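Local coordinates for single-stranded DNA-binding protein (Thermus aquaticus, PDB 2FXQ), which binds single-stranded DNA and probably recruits partner proteins to it during DNA replication, recombination and repair, at residues L137-D142 with F173-A178; L143-T146 with T150-V153. All blocks are in the same frame, centred on the assembly; numbering follows the deposited sequence.

In the fold
Both contacts lie in the second of the two OB folds of this chain, on the same side of the chain centre, with their own centres about 13 Å apart. The start of strand 151-160 forms one half of contact 2, and its neighbour, strand 171-179, carries one half of contact 1. Along the chain, 137-142 leads straight into 143-146; the turn to 150-153 follows, and 173-178 comes last. Both halves of contact 2 thus come between the two halves of contact 1. The two meet where Val153 N probably hydrogen-bonds Ala178 O at 3.0 Å and Pro141 packs on Val153. Together they join the loop after strand 129-137 to strands 151-160 and 171-179.

Contact 1 (L137-D142 with F173-A178); sequences LTRDPD and FLEVQA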
loop_
_atom_site.group_PDB
_atom_site.type_symbol
_atom_site.label_atom_id
_atom_site.label_comp_id
_atom_site.label_asym_id
_atom_site.label_seq_id
_atom_site.Cartn_x
_atom_site.Cartn_y
_atom_site.Cartn_z
ATOM N N LEU A 137 -18.352 10.223 -6.084
ATOM C CA LEU A 137 -19.242 9.339 -6.871
ATOM C C LEU A 137 -19.877 10.093 -8.065
ATOM O O LEU A 137 -20.329 11.224 -7.928
ATOM C CB LEU A 137 -20.318 8.741 -5.961
ATOM C CG LEU A 137 -19.922 7.664 -4.939
ATOM C CD1 LEU A 137 -21.251 7.129 -4.442
ATOM C CD2 LEU A 137 -19.141 6.529 -5.613
ATOM N N THR A 138 -19.922 9.462 -9.246
ATOM C CA THR A 138 -20.536 10.101 -10.425
ATOM C C THR A 138 -22.023 9.813 -10.540
ATOM O O THR A 138 -22.690 10.430 -11.340
ATOM C CB THR A 138 -19.832 9.666 -11.726
ATOM O OG1 THR A 138 -19.824 8.241 -11.792
ATOM C CG2 THR A 138 -18.351 10.002 -11.678
ATOM N N ARG A 139 -22.552 8.882 -9.746
ATOM C CA ARG A 139 -23.970 8.543 -9.780
ATOM C C ARG A 139 -24.301 7.850 -8.503
ATOM O O ARG A 139 -23.400 7.422 -7.798
ATOM C CB ARG A 139 -24.300 7.623 -10.961
ATOM C CG ARG A 139 -23.501 6.364 -10.948
ATOM C CD ARG A 139 -23.542 5.645 -12.279
ATOM N NE ARG A 139 -22.797 4.416 -12.063
ATOM C CZ ARG A 139 -21.604 4.150 -12.562
ATOM N NH1 ARG A 139 -20.999 4.996 -13.401
ATOM N NH2 ARG A 139 -21.034 3.006 -12.258
ATOM N N ASP A 140 -25.572 7.740 -8.192
ATOM C CA ASP A 140 -25.975 6.934 -7.030
ATOM C C ASP A 140 -25.502 5.476 -7.162
ATOM O O ASP A 140 -25.479 4.916 -8.247
ATOM C CB ASP A 140 -27.489 6.944 -6.854
ATOM C CG ASP A 140 -27.984 8.273 -6.361
ATOM O OD1 ASP A 140 -29.214 8.450 -6.235
ATOM O OD2 ASP A 140 -27.188 9.201 -6.071
ATOM N N PRO A 141 -25.118 4.864 -6.065
ATOM C CA PRO A 141 -24.723 3.437 -6.113
ATOM C C PRO A 141 -25.995 2.646 -6.387
ATOM O O PRO A 141 -27.061 3.018 -5.942
ATOM C CB PRO A 141 -24.230 3.172 -4.701
ATOM C CG PRO A 141 -25.008 4.125 -3.882
ATOM C CD PRO A 141 -25.056 5.427 -4.710
ATOM N N ASP A 142 -25.913 1.567 -7.137
ATOM C CA ASP A 142 -27.113 0.764 -7.233
ATOM C C ASP A 142 -26.892 -0.631 -6.607
ATOM O O ASP A 142 -26.254 -1.454 -7.190
ATOM C CB ASP A 142 -27.624 0.733 -8.676
ATOM C CG ASP A 142 -28.991 0.120 -8.782
ATOM O OD1 ASP A 142 -29.137 -0.820 -9.591
ATOM O OD2 ASP A 142 -29.964 0.497 -8.079
ATOM N N PHE A 173 -12.408 8.869 -14.811
ATOM C CA PHE A 173 -13.560 8.113 -14.346
ATOM C C PHE A 173 -13.256 6.605 -14.165
ATOM O O PHE A 173 -12.849 5.912 -15.103
ATOM C CB PHE A 173 -14.772 8.416 -15.234
ATOM C CG PHE A 173 -15.039 9.892 -15.378
ATOM C CD1 PHE A 173 -14.355 10.654 -16.349
ATOM C CD2 PHE A 173 -15.910 10.557 -14.514
ATOM C CE1 PHE A 173 -14.567 12.056 -16.479
ATOM C CE2 PHE A 173 -16.140 11.958 -14.645
ATOM C CZ PHE A 173 -15.454 12.705 -15.632
ATOM N N LEU A 174 -13.425 6.098 -12.933
ATOM C CA LEU A 174 -12.986 4.746 -12.595
ATOM C C LEU A 174 -14.146 3.969 -11.909
ATOM O O LEU A 174 -14.910 4.547 -11.159
ATOM C CB LEU A 174 -11.766 4.822 -11.657
ATOM C CG LEU A 174 -10.500 5.387 -12.308
ATOM C CD1 LEU A 174 -9.419 5.586 -11.247
ATOM C CD2 LEU A 174 -9.984 4.551 -13.514
ATOM N N GLU A 175 -14.310 2.693 -12.213
ATOM C CA GLU A 175 -15.444 1.913 -11.670
ATOM C C GLU A 175 -14.865 1.099 -10.488
ATOM O O GLU A 175 -13.725 0.604 -10.563
ATOM C CB GLU A 175 -16.047 0.987 -12.732
ATOM C CG GLU A 175 -16.722 1.697 -13.896
ATOM C CD GLU A 175 -17.879 2.590 -13.468
ATOM O OE1 GLU A 175 -18.163 3.629 -14.152
ATOM O OE2 GLU A 175 -18.514 2.244 -12.445
ATOM N N VAL A 176 -15.619 1.003 -9.394
ATOM C CA VAL A 176 -15.159 0.209 -8.229
ATOM C C VAL A 176 -16.288 -0.747 -7.868
ATOM O O VAL A 176 -17.465 -0.373 -7.924
ATOM C CB VAL A 176 -14.864 1.168 -7.052
ATOM C CG1 VAL A 176 -14.522 0.415 -5.730
ATOM C CG2 VAL A 176 -13.660 2.059 -7.409
ATOM N N GLN A 177 -15.955 -1.971 -7.480
ATOM C CA GLN A 177 -17.006 -2.922 -7.086
ATOM C C GLN A 177 -16.756 -3.243 -5.624
ATOM O O GLN A 177 -15.600 -3.371 -5.189
ATOM C CB GLN A 177 -16.870 -4.192 -7.962
ATOM C CG GLN A 177 -17.993 -5.170 -7.758
ATOM C CD GLN A 177 -17.922 -6.318 -8.761
ATOM O OE1 GLN A 177 -18.895 -6.585 -9.470
ATOM N NE2 GLN A 177 -16.773 -6.975 -8.828
ATOM N N ALA A 178 -17.827 -3.370 -4.849
ATOM C CA ALA A 178 -17.679 -3.725 -3.455
ATOM C C ALA A 178 -18.703 -4.801 -3.172
ATOM O O ALA A 178 -19.730 -4.868 -3.853
ATOM C CB ALA A 178 -17.948 -2.522 -2.566
#
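The Arg139 guanidinium meets the Glu175 carboxylate end-on through NH1 and NH2, in a two-pronged salt bridge. It ties a surface loop to a strand of the second OB fold. The loop, 137-142, leaves strand 129-137, and residues 173-178 belong to strand 171-179. Arg139 NH2 gives the shorter bond, 2.6 Å to Glu175 OE2. Arg139 NH1 reaches Glu175 OE1 at 3.2 Å, and this bond is the straighter one, with an N-H...O angle of 160°. Each nitrogen thus has its own oxygen. The two flat groups are nearly coplanar, 17° apart, and the pair of bonds resists rotation of either group. On OE1 the syn lone pair is used. OE2 is met on its syn side too, but from somewhat above the carboxylate plane.

The side chains reach each other in different ways. Arg139 runs extended from CG to NE and carries its charge from the loop to the strand. Glu175 is folded at its second torsion (chi2 -60°), and the two chains cross at about a right angle. Arg154, on the neighbouring strand 151-160, places its own guanidinium close to Arg139 and touches Glu175. The carboxylate probably eases the crowding of these two positive charges.

Beside the salt bridge lies a smaller apolar contact. Thr138 takes part through its methyl, CG2, which its first torsion turns toward the phenyl ring. Its backbone bonds to Gly156 of strand 151-160, and its side chain also touches Ala158 there. The Phe173 ring receives the threonine at the edge, in the ring plane, with Thr138 CG2 3.8 Å from Phe173 CD2.

Contact 2 (L143-T146 with T150-V153); sequences LRYT and TAVV
Thr150 faces Thr146 at the turn of a beta hairpin, where strand 144-145 runs back antiparallel to the start of strand 151-160. Its backbone N gives a hydrogen bond to Thr146 OG1 (3.2 Å), and its O takes one from Thr146 N (2.9 Å). With chi1 at 71°, the Thr146 hydroxyl is turned to where it can accept the first of these bonds. Glu43, from the first OB fold, also bonds that hydroxyl.

Ala151 forms a non-hydrogen-bonded pair with Tyr145. The tyrosine ring meets it obliquely, with Tyr145 CE2 3.6 Å from Ala151 CB. Leu143 CD1 reaches the same methyl from two residues before Tyr145, at 4.0 Å. Beyond the pair, Tyr145 OH is hydrogen-bonded to Glu184 of helix 180-186.

Val152 is the hydrogen-bonded partner of Arg144. Two backbone bonds of 2.9 Å join them, Arg144 N to Val152 O and Val152 N to Arg144 O. The first is nearly straight, at 173°. Their side chains lie side by side and point the same way. Arg144 bends at its third torsion (chi3 -25°), which brings one face of the guanidinium over Val152 CG1, with NH1 3.8 Å away.

Val153 closes the segment. Its CG2 lies near Leu143 N, and its side chain packs on helix 180-186.

Backbone bonds therefore set the register, while carbon of Leu143 and Tyr145 packs on Ala151, and the flat guanidinium of Arg144 lies over Val152. The hairpin thus combines polar pairing along its backbone with apolar packing around Ala151 and a charged group laid on a valine methyl.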
loop_
_atom_site.group_PDB
_atom_site.type_symbol
_atom_site.label_atom_id
_atom_site.label_comp_id
_atom_site.label_asym_id
_atom_site.label_seq_id
_atom_site.Cartn_x
_atom_site.Cartn_y
_atom_site.Cartn_z
ATOM N N LEU A 143 -27.367 -0.848 -5.385
ATOM C CA LEU A 143 -27.131 -2.127 -4.713
ATOM C C LEU A 143 -27.859 -3.239 -5.467
ATOM O O LEU A 143 -29.042 -3.051 -5.839
ATOM C CB LEU A 143 -27.665 -2.074 -3.294
ATOM C CG LEU A 143 -27.439 -3.270 -2.349
ATOM C CD1 LEU A 143 -25.924 -3.572 -2.218
ATOM C CD2 LEU A 143 -28.033 -2.870 -0.982
ATOM N N ARG A 144 -27.179 -4.364 -5.707
ATOM C CA ARG A 144 -27.880 -5.582 -6.143
ATOM C C ARG A 144 -27.494 -6.755 -5.261
ATOM O O ARG A 144 -26.580 -6.676 -4.397
ATOM C CB ARG A 144 -27.540 -5.960 -7.583
ATOM C CG ARG A 144 -27.235 -4.844 -8.565
ATOM C CD ARG A 144 -27.156 -5.367 -10.009
ATOM N NE ARG A 144 -26.813 -6.795 -10.010
ATOM C CZ ARG A 144 -25.566 -7.278 -9.986
ATOM N NH1 ARG A 144 -24.514 -6.460 -10.005
ATOM N NH2 ARG A 144 -25.370 -8.592 -9.951
ATOM N N TYR A 145 -28.185 -7.855 -5.484
ATOM C CA TYR A 145 -27.851 -9.116 -4.843
ATOM C C TYR A 145 -27.577 -10.177 -5.903
ATOM O O TYR A 145 -28.333 -10.268 -6.833
ATOM C CB TYR A 145 -28.992 -9.502 -3.912
ATOM C CG TYR A 145 -29.033 -8.602 -2.699
ATOM C CD1 TYR A 145 -29.796 -7.416 -2.696
ATOM C CD2 TYR A 145 -28.266 -8.897 -1.590
ATOM C CE1 TYR A 145 -29.807 -6.575 -1.584
ATOM C CE2 TYR A 145 -28.301 -8.093 -0.464
ATOM C CZ TYR A 145 -29.080 -6.926 -0.475
ATOM O OH TYR A 145 -29.086 -6.131 0.667
ATOM N N THR A 146 -26.483 -10.944 -5.785
ATOM C CA THR A 146 -26.234 -12.059 -6.735
ATOM C C THR A 146 -27.329 -13.105 -6.554
ATOM O O THR A 146 -28.047 -13.073 -5.555
ATOM C CB THR A 146 -24.885 -12.744 -6.478
ATOM O OG1 THR A 146 -24.956 -13.481 -5.254
ATOM C CG2 THR A 146 -23.729 -11.713 -6.293
ATOM N N THR A 150 -25.628 -12.577 -2.294
ATOM C CA THR A 150 -24.530 -11.733 -1.798
ATOM C C THR A 150 -24.756 -10.301 -2.290
ATOM O O THR A 150 -24.923 -10.122 -3.479
ATOM C CB THR A 150 -23.230 -12.191 -2.445
ATOM O OG1 THR A 150 -23.102 -13.588 -2.239
ATOM C CG2 THR A 150 -21.966 -11.519 -1.767
ATOM N N ALA A 151 -24.655 -9.308 -1.404
ATOM C CA ALA A 151 -24.750 -7.903 -1.775
ATOM C C ALA A 151 -23.556 -7.483 -2.611
ATOM O O ALA A 151 -22.400 -7.851 -2.332
ATOM C CB ALA A 151 -24.848 -6.981 -0.537
ATOM N N VAL A 152 -23.831 -6.689 -3.636
ATOM C CA VAL A 152 -22.750 -6.213 -4.500
ATOM C C VAL A 152 -23.176 -4.858 -5.039
ATOM O O VAL A 152 -24.344 -4.645 -5.394
ATOM C CB VAL A 152 -22.441 -7.252 -5.621
ATOM C CG1 VAL A 152 -23.660 -7.578 -6.454
ATOM C CG2 VAL A 152 -21.247 -6.797 -6.552
ATOM N N VAL A 153 -22.220 -3.964 -5.173
ATOM C CA VAL A 153 -22.501 -2.650 -5.711
ATOM C C VAL A 153 -21.402 -2.210 -6.691
ATOM O O VAL A 153 -20.227 -2.510 -6.481
ATOM C CB VAL A 153 -22.648 -1.610 -4.556
ATOM C CG1 VAL A 153 -21.312 -1.295 -3.893
ATOM C CG2 VAL A 153 -23.319 -0.348 -5.096
#